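Local structure of dextranase (Pseudarthrobacter oxydans, 6NZS) at residues 13-18 and 234-239; 126-129 and 133-136; 187-192 and 359-364; 228-233 and 245-250; 441-446 and 519-524. The protein hydrolyses internal alpha-1,6-glucosidic linkages of dextran, as an endo-acting enzyme of glycoside hydrolase family 49. One frame throughout, in Å; residues are numbered along the deposited sequence.

How the contacts relate
The chain starts in the N-terminal Ig-like domain, and the parallel beta-solenoid follows. Contact 1 joins a loop near the N terminus to strand 235-238 and closes a loop of more than 200 residues. Contact 2, a hairpin of the Ig-like domain, is nested inside that loop. Contact 3 opens at strand 176-192 and ends on solenoid strand 351-361, so it crosses contact 1; these two tie the domains together, with centres about 17 Å apart. Contact 4 lies within the early solenoid, crosses contact 1, touches it and is nested inside contact 3. Contact 5 comes last, in series with all the others, far along the solenoid.

Contact 1: residues 13-18 and 234-239; sequences WWHDNA and PGTYSM
Asn17 ND2 donates a hydrogen bond to Thr236 OG1, 2.9 Å long and nearly straight at 166°. It links a loop of the N-terminal Ig-like domain to an early strand of the beta-solenoid. The two side chains come from opposite directions, and the hydroxyl lies close to the amide plane of Asn17. Asn17 ND2 also bonds to Asp29 O. The other end of the amide is used as well. Asn17 OD1 accepts a hydrogen bond from a water at 2.8 Å. The same water is also bonded to Thr236 OG1 and to His15 ND1, so three side chains share it. It sits at the edge of the His15 ring, in the ring plane. The loop makes a type I beta turn from His15 to Ala18, closed by Ala18 N to His15 O, which brings His15 and Asn17 to the same water. Were Asn17 replaced by an alanine, Thr236 OG1 and Asp29 O would probably lose their shared amide donor, and the water one of its acceptors. Further out, His15 NE2 is bonded to Tyr56 OH, which holds the imidazole from its far side. On the solenoid side, Thr236 N donates to Glu216 OE1. The CG of Asn17 stands between the backbone N and the carbonyl carbon (chi1 59°), and from there ND2 also comes within 3.4 Å of Thr236 CB.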
# COMPACT_ATOMS: atom_id res chain seq x y z
N TRP A 13 -19.77 1.60 13.17
CA TRP A 13 -20.83 0.91 12.45
C TRP A 13 -20.64 -0.59 12.54
O TRP A 13 -19.59 -1.09 12.97
CB TRP A 13 -20.92 1.36 10.98
CG TRP A 13 -19.63 1.22 10.24
CD1 TRP A 13 -19.18 0.12 9.57
CD2 TRP A 13 -18.61 2.23 10.10
NE1 TRP A 13 -17.95 0.37 9.03
CE2 TRP A 13 -17.57 1.65 9.33
CE3 TRP A 13 -18.48 3.55 10.55
CZ2 TRP A 13 -16.42 2.36 8.99
CZ3 TRP A 13 -17.32 4.25 10.23
CH2 TRP A 13 -16.31 3.65 9.45
N TRP A 14 -21.66 -1.32 12.10
CA TRP A 14 -21.66 -2.77 12.12
C TRP A 14 -22.20 -3.27 10.79
O TRP A 14 -22.65 -2.49 9.95
CB TRP A 14 -22.53 -3.28 13.28
CG TRP A 14 -22.25 -4.69 13.66
CD1 TRP A 14 -23.04 -5.78 13.43
CD2 TRP A 14 -21.09 -5.16 14.35
NE1 TRP A 14 -22.44 -6.91 13.93
CE2 TRP A 14 -21.24 -6.56 14.50
CE3 TRP A 14 -19.94 -4.55 14.87
CZ2 TRP A 14 -20.28 -7.35 15.14
CZ3 TRP A 14 -18.99 -5.34 15.50
CH2 TRP A 14 -19.17 -6.72 15.63
N HIS A 15 -22.14 -4.59 10.59
CA HIS A 15 -22.78 -5.24 9.45
C HIS A 15 -23.58 -6.42 10.00
O HIS A 15 -23.00 -7.39 10.49
CB HIS A 15 -21.75 -5.73 8.44
CG HIS A 15 -21.02 -4.62 7.75
ND1 HIS A 15 -21.54 -3.94 6.66
CD2 HIS A 15 -19.83 -4.04 8.02
CE1 HIS A 15 -20.68 -3.01 6.28
NE2 HIS A 15 -19.64 -3.04 7.09
N ASP A 16 -24.91 -6.34 9.90
CA ASP A 16 -25.74 -7.42 10.42
C ASP A 16 -25.64 -8.68 9.57
O ASP A 16 -26.03 -9.76 10.03
CB ASP A 16 -27.19 -6.97 10.56
CG ASP A 16 -27.39 -5.95 11.67
OD1 ASP A 16 -26.52 -5.82 12.55
OD2 ASP A 16 -28.44 -5.27 11.66
N ASN A 17 -25.13 -8.56 8.35
CA ASN A 17 -24.87 -9.68 7.46
C ASN A 17 -23.44 -10.21 7.58
O ASN A 17 -22.94 -10.86 6.65
CB ASN A 17 -25.17 -9.28 6.01
CG ASN A 17 -24.35 -8.09 5.55
OD1 ASN A 17 -24.06 -7.18 6.32
ND2 ASN A 17 -23.98 -8.08 4.28
N ALA A 18 -22.77 -9.93 8.70
CA ALA A 18 -21.41 -10.42 8.90
C ALA A 18 -21.39 -11.93 9.11
O ALA A 18 -22.34 -12.52 9.63
CB ALA A 18 -20.80 -9.75 10.13
N PRO A 234 -24.73 3.10 3.81
CA PRO A 234 -24.25 1.93 4.55
C PRO A 234 -25.04 0.69 4.17
O PRO A 234 -26.27 0.74 3.99
CB PRO A 234 -24.46 2.32 6.02
CG PRO A 234 -24.40 3.81 6.01
CD PRO A 234 -25.03 4.23 4.71
N GLY A 235 -24.34 -0.42 4.01
CA GLY A 235 -24.93 -1.64 3.51
C GLY A 235 -23.91 -2.40 2.68
O GLY A 235 -22.74 -2.02 2.60
N THR A 236 -24.37 -3.49 2.07
CA THR A 236 -23.50 -4.35 1.27
C THR A 236 -24.02 -4.43 -0.16
O THR A 236 -25.23 -4.58 -0.38
CB THR A 236 -23.42 -5.76 1.88
OG1 THR A 236 -22.85 -5.66 3.19
CG2 THR A 236 -22.56 -6.69 1.01
N TYR A 237 -23.09 -4.35 -1.11
CA TYR A 237 -23.40 -4.31 -2.54
C TYR A 237 -22.44 -5.23 -3.28
O TYR A 237 -21.28 -5.36 -2.91
CB TYR A 237 -23.27 -2.87 -3.08
CG TYR A 237 -23.98 -1.85 -2.22
CD1 TYR A 237 -23.37 -1.30 -1.09
CD2 TYR A 237 -25.27 -1.42 -2.54
CE1 TYR A 237 -24.03 -0.37 -0.30
CE2 TYR A 237 -25.93 -0.48 -1.77
CZ TYR A 237 -25.31 0.04 -0.65
OH TYR A 237 -25.99 0.97 0.11
N SER A 238 -22.94 -5.87 -4.35
CA SER A 238 -22.18 -6.90 -5.05
C SER A 238 -22.26 -6.67 -6.56
O SER A 238 -23.36 -6.68 -7.13
CB SER A 238 -22.74 -8.29 -4.72
OG SER A 238 -22.15 -9.28 -5.56
N MET A 239 -21.11 -6.50 -7.20
CA MET A 239 -21.05 -6.42 -8.66
C MET A 239 -20.89 -7.78 -9.32
O MET A 239 -21.18 -7.91 -10.52
CB MET A 239 -19.91 -5.50 -9.11
CG MET A 239 -20.13 -4.01 -8.84
SD MET A 239 -18.92 -2.97 -9.68
CE MET A 239 -18.99 -1.49 -8.67
O HOH W 1 -24.00 -4.53 5.44

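Contact 2: residues 126-129 and 133-136; sequences QLVD and VKIK
A beta hairpin joins Gln126 to Lys134, strand 125-129 running antiparallel to strand 132-137. The two residues form a hydrogen-bonded pair. Gln126 N donates to Lys134 O at 2.8 Å, and Lys134 N returns a bond of the same length to Gln126 O. The second bond is the straighter, at 171° against 155°. Gln126 O also receives a CA-H contact from Val133 at 3.4 Å, and Val133 CG2 lies 3.5 Å from the same oxygen. Leu127 and Val133 form the next, non-hydrogen-bonded pair, with their side chains on the other face from Gln126 and Lys134. Beyond it the hairpin has a classic beta bulge, in which Val128 and Asp129 together stand opposite Thr132. This hairpin belongs to the N-terminal Ig-like domain, where strand 132-137 also pairs with strand 96-102. Val128 reaches across to Lys134 with one branch. Its CG2 lies anti to the carbonyl carbon and meets Lys134 CE at 3.8 Å. The lysine chain leaves extended, with CG anti to the backbone N (chi1 -156°), then bends at its last two torsions. Its NZ makes a salt bridge with Asp99 OD1 on strand 96-102.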
# COMPACT_ATOMS: atom_id res chain seq x y z
N GLN A 126 -2.93 0.40 28.19
CA GLN A 126 -3.27 -0.14 29.50
C GLN A 126 -3.78 -1.56 29.33
O GLN A 126 -4.59 -1.83 28.45
CB GLN A 126 -4.37 0.70 30.17
CG GLN A 126 -4.02 2.16 30.35
CD GLN A 126 -5.03 2.89 31.21
OE1 GLN A 126 -6.07 2.34 31.57
NE2 GLN A 126 -4.74 4.15 31.52
N LEU A 127 -3.34 -2.47 30.20
CA LEU A 127 -3.82 -3.84 30.15
C LEU A 127 -5.09 -3.94 31.00
O LEU A 127 -5.04 -3.80 32.23
CB LEU A 127 -2.75 -4.81 30.65
CG LEU A 127 -3.22 -6.25 30.50
CD1 LEU A 127 -3.04 -6.72 29.08
CD2 LEU A 127 -2.46 -7.17 31.45
N VAL A 128 -6.22 -4.15 30.33
CA VAL A 128 -7.48 -4.33 31.05
C VAL A 128 -7.53 -5.70 31.71
O VAL A 128 -7.74 -5.83 32.92
CB VAL A 128 -8.67 -4.13 30.09
CG1 VAL A 128 -9.99 -4.36 30.83
CG2 VAL A 128 -8.62 -2.73 29.46
N ASP A 129 -7.34 -6.75 30.91
CA ASP A 129 -7.28 -8.12 31.40
C ASP A 129 -6.43 -8.92 30.43
O ASP A 129 -5.84 -8.37 29.49
CB ASP A 129 -8.69 -8.69 31.62
CG ASP A 129 -9.59 -8.51 30.42
OD1 ASP A 129 -9.14 -8.81 29.29
OD2 ASP A 129 -10.73 -8.03 30.60
N VAL A 133 -6.33 -5.05 25.62
CA VAL A 133 -5.53 -3.85 25.84
C VAL A 133 -6.38 -2.64 25.47
O VAL A 133 -7.25 -2.71 24.59
CB VAL A 133 -4.24 -3.89 25.00
CG1 VAL A 133 -4.55 -3.87 23.49
CG2 VAL A 133 -3.29 -2.77 25.37
N LYS A 134 -6.15 -1.53 26.17
CA LYS A 134 -6.77 -0.25 25.87
C LYS A 134 -5.68 0.69 25.36
O LYS A 134 -4.64 0.83 26.00
CB LYS A 134 -7.43 0.35 27.12
CG LYS A 134 -8.56 1.35 26.86
CD LYS A 134 -9.10 1.95 28.17
CE LYS A 134 -9.81 0.88 29.00
NZ LYS A 134 -11.18 0.58 28.49
N ILE A 135 -5.92 1.31 24.20
CA ILE A 135 -4.95 2.18 23.53
C ILE A 135 -5.56 3.57 23.41
O ILE A 135 -6.67 3.72 22.90
CB ILE A 135 -4.61 1.64 22.13
CG1 ILE A 135 -4.07 0.22 22.22
CG2 ILE A 135 -3.61 2.55 21.42
CD1 ILE A 135 -4.16 -0.53 20.90
N LYS A 136 -4.81 4.59 23.83
CA LYS A 136 -5.29 5.96 23.71
C LYS A 136 -4.81 6.52 22.37
O LYS A 136 -3.60 6.68 22.16
CB LYS A 136 -4.80 6.84 24.85
CG LYS A 136 -5.42 8.23 24.80
CD LYS A 136 -4.89 9.09 25.93
CE LYS A 136 -5.95 9.32 26.98
NZ LYS A 136 -6.08 10.77 27.27

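Contact 3: residues 187-192 and 359-364; sequences MIFAEP and KQVGSW
Lys359 and Phe189 bury the most surface here, and they meet through a CH-pi contact. Lys359 CG sits over the centre of one face of the Phe189 ring, 3.7 Å from the centroid. The line between them is only 14° from the ring normal. The lysine bends at its second torsion (chi2 92°), which lays its chain along the ring and carries NZ to Glu191. NZ forms a salt bridge with Glu191 OE1 at 3.0 Å, although as a hydrogen bond it is weak. Val361 adds an apolar contact at the ring edge: its CG1 lies in the ring plane, 3.7 Å from CZ. A serine in place of Phe189 would probably leave the lysine methylenes without their ring face and open a gap beside Val361. Strand 176-192 of the N-terminal Ig-like domain thus packs on strand 351-361 of the beta-solenoid. Here residues 187-192 and 359-361 run nearly antiparallel, with axes 10.7 Å apart, so side chains alone join them. Phe383 of the neighbouring solenoid strand 382-386 also meets the Phe189 ring. The charges are buried and well supplied with partners. Glu191 OE2 makes a salt bridge with Arg145, and OE1 accepts from Asn357 ND2. Lys359 NZ donates to the carbonyl oxygens of Asn357 and Gly331. These bonds are likely to offset much of the cost of burying a charged pair at the domain interface.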
# COMPACT_ATOMS: atom_id res chain seq x y z
N MET A 187 -5.23 -3.94 11.74
CA MET A 187 -5.03 -2.53 11.46
C MET A 187 -6.19 -1.73 12.03
O MET A 187 -7.34 -2.16 11.98
CB MET A 187 -4.98 -2.31 9.95
CG MET A 187 -3.64 -1.81 9.45
SD MET A 187 -2.31 -2.95 9.84
CE MET A 187 -2.91 -4.42 9.00
N ILE A 188 -5.87 -0.56 12.59
CA ILE A 188 -6.87 0.41 13.00
C ILE A 188 -6.72 1.64 12.13
O ILE A 188 -5.62 2.21 12.02
CB ILE A 188 -6.75 0.78 14.49
CG1 ILE A 188 -6.99 -0.46 15.37
CG2 ILE A 188 -7.73 1.91 14.85
CD1 ILE A 188 -6.76 -0.22 16.86
N PHE A 189 -7.81 2.06 11.51
CA PHE A 189 -7.85 3.27 10.71
C PHE A 189 -8.76 4.24 11.48
O PHE A 189 -9.98 4.21 11.35
CB PHE A 189 -8.41 2.99 9.32
CG PHE A 189 -7.62 1.97 8.52
CD1 PHE A 189 -6.26 1.75 8.74
CD2 PHE A 189 -8.26 1.24 7.53
CE1 PHE A 189 -5.56 0.82 7.98
CE2 PHE A 189 -7.56 0.32 6.76
CZ PHE A 189 -6.21 0.11 6.99
N ALA A 190 -8.14 5.08 12.32
CA ALA A 190 -8.83 6.09 13.12
C ALA A 190 -8.85 7.35 12.27
O ALA A 190 -7.84 8.04 12.16
CB ALA A 190 -8.09 6.32 14.43
N GLU A 191 -9.99 7.62 11.64
CA GLU A 191 -10.07 8.63 10.61
C GLU A 191 -10.81 9.86 11.11
O GLU A 191 -11.75 9.75 11.90
CB GLU A 191 -10.79 8.07 9.38
CG GLU A 191 -10.13 6.83 8.77
CD GLU A 191 -8.70 7.08 8.39
OE1 GLU A 191 -8.50 7.81 7.42
OE2 GLU A 191 -7.77 6.53 9.03
N PRO A 192 -10.42 11.05 10.65
CA PRO A 192 -11.04 12.27 11.19
C PRO A 192 -12.49 12.42 10.74
O PRO A 192 -12.82 12.25 9.56
CB PRO A 192 -10.16 13.38 10.62
CG PRO A 192 -9.53 12.80 9.41
CD PRO A 192 -9.34 11.34 9.70
N LYS A 359 -6.64 3.87 1.84
CA LYS A 359 -5.99 2.66 2.32
C LYS A 359 -6.14 1.53 1.31
O LYS A 359 -7.17 1.41 0.63
CB LYS A 359 -6.55 2.17 3.66
CG LYS A 359 -6.62 3.23 4.75
CD LYS A 359 -8.00 3.92 4.74
CE LYS A 359 -8.01 5.14 5.61
NZ LYS A 359 -9.39 5.68 5.58
N GLN A 360 -5.11 0.70 1.22
CA GLN A 360 -5.14 -0.53 0.44
C GLN A 360 -4.79 -1.69 1.36
O GLN A 360 -3.76 -1.65 2.03
CB GLN A 360 -4.15 -0.43 -0.73
CG GLN A 360 -4.14 -1.63 -1.65
CD GLN A 360 -3.15 -1.43 -2.79
OE1 GLN A 360 -2.88 -0.30 -3.24
NE2 GLN A 360 -2.58 -2.52 -3.26
N VAL A 361 -5.66 -2.70 1.43
CA VAL A 361 -5.51 -3.83 2.34
C VAL A 361 -5.72 -5.13 1.58
O VAL A 361 -6.38 -5.16 0.53
CB VAL A 361 -6.48 -3.77 3.55
CG1 VAL A 361 -6.25 -2.51 4.36
CG2 VAL A 361 -7.94 -3.84 3.09
N GLY A 362 -5.19 -6.21 2.13
CA GLY A 362 -5.43 -7.52 1.52
C GLY A 362 -4.83 -7.71 0.14
O GLY A 362 -5.46 -8.33 -0.73
N SER A 363 -3.61 -7.23 -0.06
CA SER A 363 -2.95 -7.30 -1.37
C SER A 363 -2.11 -8.58 -1.47
O SER A 363 -0.88 -8.57 -1.50
CB SER A 363 -2.12 -6.05 -1.60
OG SER A 363 -2.94 -4.90 -1.69
N TRP A 364 -2.82 -9.71 -1.55
CA TRP A 364 -2.15 -11.01 -1.47
C TRP A 364 -1.47 -11.41 -2.77
O TRP A 364 -0.38 -11.99 -2.74
CB TRP A 364 -3.16 -12.07 -1.05
CG TRP A 364 -3.91 -11.71 0.19
CD1 TRP A 364 -5.22 -11.31 0.28
CD2 TRP A 364 -3.40 -11.71 1.53
NE1 TRP A 364 -5.56 -11.08 1.59
CE2 TRP A 364 -4.46 -11.31 2.38
CE3 TRP A 364 -2.16 -12.02 2.09
CZ2 TRP A 364 -4.31 -11.20 3.77
CZ3 TRP A 364 -2.00 -11.91 3.47
CH2 TRP A 364 -3.07 -11.51 4.29

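Contact 4: residues 228-233 and 245-250; sequences EIIYFK and AVLPPN
Ile230 CG1 and Leu247 CG both stand anti to the carbonyl carbon (chi1 -57° and -63°). Ile230 continues extended to its CD1, which meets Leu247 CD2 at 3.7 Å; in the leucine CD1 takes the extended place and CD2 is the other branch. Both residues belong to the early part of the beta-solenoid. Ile230 lies on strand 229-232 and Leu247 on strand 245-247, which lie on different faces of the solenoid. The two side chains cross obliquely, each meeting the other through a single terminal methyl group. Their backbones stay far apart, with CA atoms 9.9 Å from each other, so only the ends of the side chains bridge the interior between the faces. Leu247 is packed further by Phe266 and Phe268 of strand 266-268, the neighbour of strand 245-247, and by Val254. Strand 229-232 pairs in parallel with strand 253-256, through backbone bonds of Ile230 to Trp253 and Tyr255. At the other end of the contact the chains draw close, and the CA atoms of Glu228 and Asn250 are 5.2 Å apart. No conventional hydrogen bond joins the two segments. The Asn250 amide turns elsewhere: its ND2 donates to the carbonyl oxygens of Glu227 and Val225, just before the first strand. Asn250 O faces Glu228 instead, and takes a CA-H...O contact from Glu228 CA at 3.3 Å, with an angle of 153° at the hydrogen.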
# COMPACT_ATOMS: atom_id res chain seq x y z
N GLU A 228 -25.55 12.31 -11.71
CA GLU A 228 -24.18 12.80 -11.64
C GLU A 228 -23.36 12.13 -10.54
O GLU A 228 -22.13 12.13 -10.61
CB GLU A 228 -24.18 14.30 -11.36
CG GLU A 228 -24.73 15.16 -12.49
CD GLU A 228 -24.82 16.61 -12.07
OE1 GLU A 228 -25.80 16.96 -11.38
OE2 GLU A 228 -23.91 17.39 -12.39
N ILE A 229 -24.02 11.59 -9.52
CA ILE A 229 -23.37 11.08 -8.32
C ILE A 229 -23.96 9.72 -8.00
O ILE A 229 -25.19 9.55 -8.02
CB ILE A 229 -23.60 12.04 -7.14
CG1 ILE A 229 -23.05 13.43 -7.45
CG2 ILE A 229 -23.02 11.47 -5.84
CD1 ILE A 229 -23.60 14.51 -6.55
N ILE A 230 -23.10 8.75 -7.70
CA ILE A 230 -23.54 7.45 -7.21
C ILE A 230 -23.15 7.38 -5.74
O ILE A 230 -21.96 7.48 -5.40
CB ILE A 230 -22.92 6.29 -8.01
CG1 ILE A 230 -23.27 6.43 -9.50
CG2 ILE A 230 -23.42 4.96 -7.47
CD1 ILE A 230 -22.52 5.47 -10.40
N TYR A 231 -24.15 7.24 -4.88
CA TYR A 231 -24.00 7.36 -3.43
C TYR A 231 -24.37 6.02 -2.82
O TYR A 231 -25.54 5.62 -2.86
CB TYR A 231 -24.93 8.46 -2.93
CG TYR A 231 -24.82 8.86 -1.47
CD1 TYR A 231 -25.05 7.95 -0.45
CD2 TYR A 231 -24.53 10.18 -1.13
CE1 TYR A 231 -24.98 8.33 0.88
CE2 TYR A 231 -24.45 10.57 0.19
CZ TYR A 231 -24.67 9.64 1.19
OH TYR A 231 -24.59 10.03 2.51
N PHE A 232 -23.39 5.33 -2.24
CA PHE A 232 -23.63 4.04 -1.59
C PHE A 232 -23.86 4.30 -0.10
O PHE A 232 -22.93 4.65 0.63
CB PHE A 232 -22.45 3.09 -1.79
CG PHE A 232 -22.33 2.56 -3.18
CD1 PHE A 232 -21.60 3.24 -4.14
CD2 PHE A 232 -22.93 1.35 -3.53
CE1 PHE A 232 -21.47 2.74 -5.42
CE2 PHE A 232 -22.81 0.85 -4.82
CZ PHE A 232 -22.08 1.55 -5.77
N LYS A 233 -25.10 4.14 0.34
CA LYS A 233 -25.42 4.23 1.75
C LYS A 233 -24.81 3.04 2.48
O LYS A 233 -24.40 2.06 1.85
CB LYS A 233 -26.95 4.24 1.93
CG LYS A 233 -27.60 5.53 1.46
CD LYS A 233 -29.07 5.61 1.85
CE LYS A 233 -29.92 4.65 1.04
NZ LYS A 233 -31.36 4.72 1.43
N ALA A 245 -18.09 -1.72 -12.89
CA ALA A 245 -18.87 -0.55 -13.29
C ALA A 245 -18.04 0.32 -14.24
O ALA A 245 -17.02 0.90 -13.84
CB ALA A 245 -19.29 0.24 -12.06
N VAL A 246 -18.47 0.39 -15.49
CA VAL A 246 -17.86 1.27 -16.49
C VAL A 246 -18.81 2.45 -16.64
O VAL A 246 -19.89 2.32 -17.22
CB VAL A 246 -17.64 0.53 -17.81
CG1 VAL A 246 -17.01 1.45 -18.85
CG2 VAL A 246 -16.76 -0.71 -17.59
N LEU A 247 -18.42 3.59 -16.08
CA LEU A 247 -19.34 4.67 -15.75
C LEU A 247 -19.57 5.60 -16.94
O LEU A 247 -18.63 5.89 -17.69
CB LEU A 247 -18.81 5.48 -14.56
CG LEU A 247 -18.68 4.67 -13.26
CD1 LEU A 247 -18.02 5.48 -12.16
CD2 LEU A 247 -20.04 4.16 -12.80
N PRO A 248 -20.81 6.06 -17.06
CA PRO A 248 -21.18 6.95 -18.17
C PRO A 248 -20.68 8.36 -17.94
O PRO A 248 -20.26 8.72 -16.83
CB PRO A 248 -22.72 6.89 -18.15
CG PRO A 248 -23.07 6.59 -16.74
CD PRO A 248 -21.97 5.68 -16.23
N PRO A 249 -20.72 9.21 -18.97
CA PRO A 249 -20.02 10.51 -18.89
C PRO A 249 -20.61 11.47 -17.88
O PRO A 249 -19.92 12.39 -17.44
CB PRO A 249 -20.11 11.06 -20.32
CG PRO A 249 -21.22 10.31 -20.95
CD PRO A 249 -21.25 8.96 -20.33
N ASN A 250 -21.87 11.27 -17.48
CA ASN A 250 -22.52 12.14 -16.51
C ASN A 250 -21.99 11.96 -15.09
O ASN A 250 -22.14 12.88 -14.28
CB ASN A 250 -24.03 11.86 -16.56
CG ASN A 250 -24.35 10.38 -16.80
OD1 ASN A 250 -24.30 9.90 -17.95
ND2 ASN A 250 -24.69 9.65 -15.73

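Contact 5: residues 441-446 and 519-524; sequences KDVKYN and VSHLKR
Val443 touches both Val519 and His521, and it is the residue of its loop that makes this contact. The loop follows strand 423-435. Before the valine, Lys441 O accepts from Ser517 OG. Asp442 comes next. Its OD2 receives Lys444 NZ in a salt bridge of 2.9 Å, on the syn lone pair, while OD1 bonds to Ser165 OG. The pair thus spans Val443 on its own side of the contact. Val443 itself uses one methyl, CG1, placed anti to the backbone N (chi1 176°). That methyl lies 3.7 Å from His521 CE1, approaching the imidazole obliquely. It also meets Val519 CG1 at 4.2 Å, and the two valine side chains cross at about a right angle. Past the valine, Lys444 O accepts from Arg490 NH1. The same arginine reaches the other segment, where its NE donates to Val519 O. His521 lies on strand 521-524, an outermost strand of a parallel sheet of the beta-solenoid. Lys523 CE sits over the centre of one face of the His521 ring, 3.8 Å above its plane, and His521 ND1 is bonded to Tyr492 OH. The direct contact has no hydrogen bond and rests on van der Waals packing of one valine methyl, while Arg490 supplies a polar link by bonding to backbone oxygens of both segments.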
# COMPACT_ATOMS: atom_id res chain seq x y z
N LYS A 441 16.83 -14.78 -2.38
CA LYS A 441 18.21 -15.24 -2.24
C LYS A 441 19.08 -14.69 -3.37
O LYS A 441 20.23 -14.29 -3.13
CB LYS A 441 18.19 -16.77 -2.26
CG LYS A 441 19.52 -17.49 -2.37
CD LYS A 441 19.24 -18.99 -2.44
CE LYS A 441 20.44 -19.80 -2.90
NZ LYS A 441 20.13 -21.26 -2.95
N ASP A 442 18.56 -14.67 -4.59
CA ASP A 442 19.32 -14.11 -5.70
C ASP A 442 19.17 -12.59 -5.69
O ASP A 442 18.28 -12.03 -5.03
CB ASP A 442 18.89 -14.72 -7.04
CG ASP A 442 17.40 -14.59 -7.33
OD1 ASP A 442 16.58 -14.60 -6.40
OD2 ASP A 442 17.03 -14.48 -8.53
N VAL A 443 20.05 -11.92 -6.43
CA VAL A 443 20.07 -10.45 -6.48
C VAL A 443 19.11 -10.02 -7.59
O VAL A 443 19.48 -9.93 -8.76
CB VAL A 443 21.48 -9.91 -6.67
CG1 VAL A 443 21.47 -8.39 -6.80
CG2 VAL A 443 22.39 -10.34 -5.51
N LYS A 444 17.86 -9.75 -7.21
CA LYS A 444 16.84 -9.33 -8.17
C LYS A 444 16.94 -7.85 -8.48
O LYS A 444 17.42 -7.05 -7.68
CB LYS A 444 15.44 -9.62 -7.61
CG LYS A 444 15.19 -11.08 -7.30
CD LYS A 444 14.33 -11.71 -8.35
CE LYS A 444 13.94 -13.11 -7.97
NZ LYS A 444 14.19 -14.03 -9.11
N TYR A 445 16.48 -7.48 -9.68
CA TYR A 445 16.57 -6.09 -10.11
C TYR A 445 15.48 -5.21 -9.53
O TYR A 445 15.65 -3.98 -9.49
CB TYR A 445 16.48 -5.97 -11.64
CG TYR A 445 17.53 -6.72 -12.42
CD1 TYR A 445 18.76 -6.14 -12.71
CD2 TYR A 445 17.29 -8.01 -12.89
CE1 TYR A 445 19.73 -6.82 -13.44
CE2 TYR A 445 18.25 -8.70 -13.61
CZ TYR A 445 19.46 -8.11 -13.88
OH TYR A 445 20.41 -8.80 -14.61
N ASN A 446 14.36 -5.79 -9.08
CA ASN A 446 13.19 -5.03 -8.64
C ASN A 446 12.87 -5.36 -7.19
O ASN A 446 11.87 -6.02 -6.89
CB ASN A 446 11.97 -5.28 -9.57
CG ASN A 446 11.51 -6.73 -9.57
OD1 ASN A 446 12.32 -7.66 -9.56
ND2 ASN A 446 10.19 -6.93 -9.58
N VAL A 519 22.91 -6.61 -1.03
CA VAL A 519 23.72 -5.53 -1.59
C VAL A 519 22.83 -4.42 -2.13
O VAL A 519 21.73 -4.66 -2.65
CB VAL A 519 24.64 -6.09 -2.68
CG1 VAL A 519 23.84 -6.52 -3.90
CG2 VAL A 519 25.71 -5.08 -3.07
N SER A 520 23.31 -3.19 -2.00
CA SER A 520 22.73 -2.04 -2.69
C SER A 520 23.55 -1.75 -3.94
O SER A 520 24.78 -1.89 -3.93
CB SER A 520 22.71 -0.82 -1.77
OG SER A 520 21.64 -0.93 -0.83
N HIS A 521 22.87 -1.35 -5.03
CA HIS A 521 23.49 -1.18 -6.34
C HIS A 521 23.24 0.21 -6.90
O HIS A 521 22.22 0.84 -6.63
CB HIS A 521 22.90 -2.18 -7.36
CG HIS A 521 23.54 -3.54 -7.32
ND1 HIS A 521 23.01 -4.62 -7.98
CD2 HIS A 521 24.66 -3.98 -6.70
CE1 HIS A 521 23.79 -5.68 -7.78
NE2 HIS A 521 24.79 -5.31 -7.01
N LEU A 522 24.19 0.67 -7.72
CA LEU A 522 24.06 1.92 -8.48
C LEU A 522 24.83 1.70 -9.77
O LEU A 522 26.06 1.63 -9.75
CB LEU A 522 24.65 3.08 -7.69
CG LEU A 522 24.59 4.46 -8.35
CD1 LEU A 522 23.14 4.93 -8.54
CD2 LEU A 522 25.35 5.46 -7.52
N LYS A 523 24.11 1.58 -10.89
CA LYS A 523 24.70 1.18 -12.16
C LYS A 523 24.15 2.05 -13.27
O LYS A 523 22.97 2.40 -13.26
CB LYS A 523 24.37 -0.28 -12.48
CG LYS A 523 24.91 -1.29 -11.45
CD LYS A 523 24.69 -2.72 -11.91
CE LYS A 523 25.27 -3.71 -10.91
NZ LYS A 523 26.76 -3.70 -10.94
N ARG A 524 25.01 2.39 -14.24
CA ARG A 524 24.63 3.19 -15.39
C ARG A 524 24.46 2.28 -16.59
O ARG A 524 25.42 1.64 -17.04
CB ARG A 524 25.69 4.25 -15.68
CG ARG A 524 25.94 5.20 -14.52
CD ARG A 524 26.83 6.37 -14.89
NE ARG A 524 28.21 5.98 -15.18
CZ ARG A 524 28.88 6.34 -16.27
NH1 ARG A 524 28.31 7.09 -17.20
NH2 ARG A 524 30.14 5.94 -16.43